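Local atomic coordinates of peptidase M28 (Shewanella amazonensis SB2B, PDB entry 3IIB), a protein that binds two zinc ions and probably acts as an exopeptidase of family M28, with carboxypeptidase or dipeptidase activity. Residues S107-R112 with D216-I221. Sequence-based numbering, arbitrary orientation. Where two conformers were deposited one is given.
Sequences SATIVR and DKEVVI
Ala108 and Ile221 form an antiparallel hydrogen-bonded pair. Ala108 N donates to Ile221 O at 3.0 Å, nearly in line with the C=O bond. Ile221 N returns the bond to Ala108 O, also at 3.0 Å. Ile110 N then donates to Val219 O over 2.9 Å, with an N-H...O angle of 169°. Between these bonds Thr109 and Val220 make a non-hydrogen-bonded pair. Their CA atoms come within 4.1 Å, and CA-H...O contacts line the same seam, as from Val220 CA to Ala108 O.

Two waters extend the link towards Glu218. One accepts from Val219 N and donates to Ile110 O, standing in for a direct backbone bond. The other joins Thr109 OG1 to Glu218 OE1, 2.7 Å from each. The Thr109 hydroxyl lies beside its own backbone N (chi1 -60°), where it also touches Val220 CG2 at 3.6 Å.

The apolar contacts centre on Ile110. Its CG1 and CD1 lie alongside Val219, with CG1 3.9 Å from Val219 CB. Its CG2 meets CG1, CG2 and CD1 of Ile221, whose side chain runs at about a right angle to it. With chi1 at 71°, Ile110 turns CG1 to Val219 and leaves CG2 for Ile221. Ile209 of helix 203-213 and Phe133 of strand 131-134 also touch Ile110. Cutting Ile110 back to an alanine would spare the backbone bond to Val219 O but would probably open a gap beside Val219 and Ile221.

The contact joins strand 106-113 to the start of strand 220-242 in the larger mixed sheet, away from the two zinc ions. Direct backbone bonds run from Ala108 and Ile221 as far as Val219 O. Water then bridges Val219 N to Ile110 O, so the two segments part at Val219, where direct pairing gives way to water.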
ATOM      1  N   SER A 107      -5.881  25.649   8.341  1.00 10.54           N
ATOM      2  CA  SER A 107      -4.849  25.188   9.272  0.60 10.96           C
ATOM      3  C   SER A 107      -5.454  25.333  10.672  1.00 10.90           C
ATOM      4  O   SER A 107      -6.020  26.372  10.977  1.00 13.31           O
ATOM      5  CB  SER A 107      -3.582  26.039   9.152  0.60 11.39           C
ATOM      6  OG  SER A 107      -3.020  25.971   7.847  0.60 10.24           O
ATOM      7  N   ALA A 108      -5.343  24.307  11.507  1.00  7.01           N
ATOM      8  CA  ALA A 108      -6.012  24.303  12.799  1.00  6.90           C
ATOM      9  C   ALA A 108      -5.412  23.282  13.710  1.00  7.62           C
ATOM     10  O   ALA A 108      -4.889  22.263  13.242  1.00  7.06           O
ATOM     11  CB  ALA A 108      -7.510  23.994  12.637  1.00  6.42           C
ATOM     12  N   THR A 109      -5.549  23.531  15.010  1.00  8.58           N
ATOM     13  CA  THR A 109      -5.229  22.543  16.047  1.00  8.28           C
ATOM     14  C   THR A 109      -6.267  21.444  16.035  1.00  8.69           C
ATOM     15  O   THR A 109      -7.461  21.702  15.839  1.00  8.79           O
ATOM     16  CB  THR A 109      -5.210  23.227  17.413  1.00  9.37           C
ATOM     17  OG1 THR A 109      -4.206  24.241  17.362  1.00 10.21           O
ATOM     18  CG2 THR A 109      -4.927  22.249  18.556  1.00  8.54           C
ATOM     19  N   ILE A 110      -5.835  20.205  16.213  1.00  8.67           N
ATOM     20  CA  ILE A 110      -6.768  19.085  16.279  1.00  7.60           C
ATOM     21  C   ILE A 110      -7.117  18.706  17.713  1.00  8.77           C
ATOM     22  O   ILE A 110      -6.409  19.080  18.657  1.00  9.88           O
ATOM     23  CB  ILE A 110      -6.238  17.832  15.491  1.00  8.61           C
ATOM     24  CG1 ILE A 110      -5.078  17.185  16.212  1.00 12.68           C
ATOM     25  CG2 ILE A 110      -5.852  18.198  14.034  1.00  7.84           C
ATOM     26  CD1 ILE A 110      -4.712  15.841  15.689  1.00 12.57           C
ATOM     27  N   VAL A 111      -8.229  18.002  17.868  1.00  6.87           N
ATOM     28  CA  VAL A 111      -8.618  17.361  19.115  1.00  8.36           C
ATOM     29  C   VAL A 111      -8.959  15.923  18.780  1.00  7.40           C
ATOM     30  O   VAL A 111      -9.772  15.666  17.899  1.00  6.45           O
ATOM     31  CB  VAL A 111      -9.820  18.048  19.819  1.00  8.99           C
ATOM     32  CG1 VAL A 111     -10.146  17.321  21.161  1.00  5.76           C
ATOM     33  CG2 VAL A 111      -9.563  19.521  20.052  1.00  6.58           C
ATOM     34  N   ARG A 112      -8.326  14.996  19.488  1.00  5.52           N
ATOM     35  CA  ARG A 112      -8.471  13.582  19.234  1.00  7.61           C
ATOM     36  C   ARG A 112      -9.613  12.971  20.049  1.00  7.42           C
ATOM     37  O   ARG A 112      -9.764  13.258  21.228  1.00  8.09           O
ATOM     38  CB  ARG A 112      -7.166  12.847  19.594  1.00  6.84           C
ATOM     39  CG  ARG A 112      -7.203  11.354  19.312  1.00  5.04           C
ATOM     40  CD  ARG A 112      -5.943  10.639  19.839  1.00  6.84           C
ATOM     41  NE  ARG A 112      -6.121   9.190  19.726  1.00  6.43           N
ATOM     42  CZ  ARG A 112      -6.950   8.464  20.484  1.00  7.02           C
ATOM     43  NH1 ARG A 112      -7.606   9.020  21.498  1.00  9.96           N
ATOM     44  NH2 ARG A 112      -7.088   7.154  20.272  1.00  7.40           N
ATOM     45  N   ASP A 216       2.572  14.798  24.724  1.00 13.14           N
ATOM     46  CA  ASP A 216       1.932  15.926  25.397  0.50 12.95           C
ATOM     47  C   ASP A 216       2.140  17.204  24.586  1.00 12.94           C
ATOM     48  O   ASP A 216       2.333  18.277  25.133  1.00 13.67           O
ATOM     49  CB  ASP A 216       2.428  16.068  26.845  0.50 13.35           C
ATOM     50  CG  ASP A 216       2.152  14.827  27.685  0.50 15.89           C
ATOM     51  OD1 ASP A 216       1.054  14.245  27.557  0.50 22.93           O
ATOM     52  OD2 ASP A 216       3.038  14.439  28.484  0.50 25.81           O
ATOM     53  N   LYS A 217       2.091  17.058  23.264  1.00 11.28           N
ATOM     54  CA  LYS A 217       2.141  18.176  22.346  1.00 11.51           C
ATOM     55  C   LYS A 217       0.768  18.312  21.686  1.00 10.65           C
ATOM     56  O   LYS A 217       0.101  17.320  21.414  1.00 11.25           O
ATOM     57  CB  LYS A 217       3.203  17.958  21.279  1.00 13.95           C
ATOM     58  CG  LYS A 217       4.621  17.903  21.800  1.00 18.41           C
ATOM     59  CD  LYS A 217       5.015  19.190  22.505  1.00 25.78           C
ATOM     60  CE  LYS A 217       6.104  18.947  23.561  1.00 34.59           C
ATOM     61  NZ  LYS A 217       7.400  18.624  22.933  1.00 35.95           N
ATOM     62  N   GLU A 218       0.346  19.549  21.447  1.00 10.06           N
ATOM     63  CA  GLU A 218      -0.758  19.793  20.509  1.00 12.18           C
ATOM     64  C   GLU A 218      -0.289  19.662  19.059  1.00  9.66           C
ATOM     65  O   GLU A 218       0.820  20.075  18.721  1.00 10.87           O
ATOM     66  CB  GLU A 218      -1.361  21.176  20.740  1.00 12.84           C
ATOM     67  CG  GLU A 218      -2.063  21.230  22.106  1.00 17.42           C
ATOM     68  CD  GLU A 218      -2.908  22.460  22.303  1.00 23.53           C
ATOM     69  OE1 GLU A 218      -2.520  23.539  21.819  1.00 29.43           O
ATOM     70  OE2 GLU A 218      -3.960  22.336  22.946  1.00 39.52           O
ATOM     71  N   VAL A 219      -1.149  19.091  18.224  1.00  6.50           N
ATOM     72  CA  VAL A 219      -0.879  18.904  16.799  1.00  4.57           C
ATOM     73  C   VAL A 219      -1.752  19.857  16.012  1.00  6.05           C
ATOM     74  O   VAL A 219      -2.983  19.999  16.263  1.00  7.05           O
ATOM     75  CB  VAL A 219      -1.147  17.447  16.375  1.00  6.65           C
ATOM     76  CG1 VAL A 219      -1.006  17.243  14.830  1.00  5.10           C
ATOM     77  CG2 VAL A 219      -0.248  16.512  17.196  1.00  6.07           C
ATOM     78  N   VAL A 220      -1.095  20.546  15.094  1.00  5.26           N
ATOM     79  CA  VAL A 220      -1.723  21.464  14.167  1.00  3.75           C
ATOM     80  C   VAL A 220      -1.528  20.900  12.800  1.00  6.62           C
ATOM     81  O   VAL A 220      -0.407  20.489  12.463  1.00  6.95           O
ATOM     82  CB  VAL A 220      -1.027  22.854  14.263  1.00  6.55           C
ATOM     83  CG1 VAL A 220      -1.608  23.863  13.228  1.00  9.91           C
ATOM     84  CG2 VAL A 220      -1.086  23.380  15.702  1.00  7.04           C
ATOM     85  N   ILE A 221      -2.576  20.899  11.983  1.00  7.99           N
ATOM     86  CA  ILE A 221      -2.480  20.390  10.614  1.00  7.36           C
ATOM     87  C   ILE A 221      -2.911  21.466   9.620  1.00  8.09           C
ATOM     88  O   ILE A 221      -3.586  22.428   9.988  1.00  9.65           O
ATOM     89  CB  ILE A 221      -3.290  19.078  10.407  1.00  7.66           C
ATOM     90  CG1 ILE A 221      -4.805  19.298  10.457  1.00  6.51           C
ATOM     91  CG2 ILE A 221      -2.857  18.024  11.455  1.00  3.87           C
ATOM     92  CD1 ILE A 221      -5.589  18.057   9.998  1.00  7.82           C
TER
HETATM   93  O   HOH W   1      -2.259  24.308  19.268  1.00 16.11           O
HETATM   94  O   HOH W   2      -3.675  18.708  19.369  1.00 10.84           O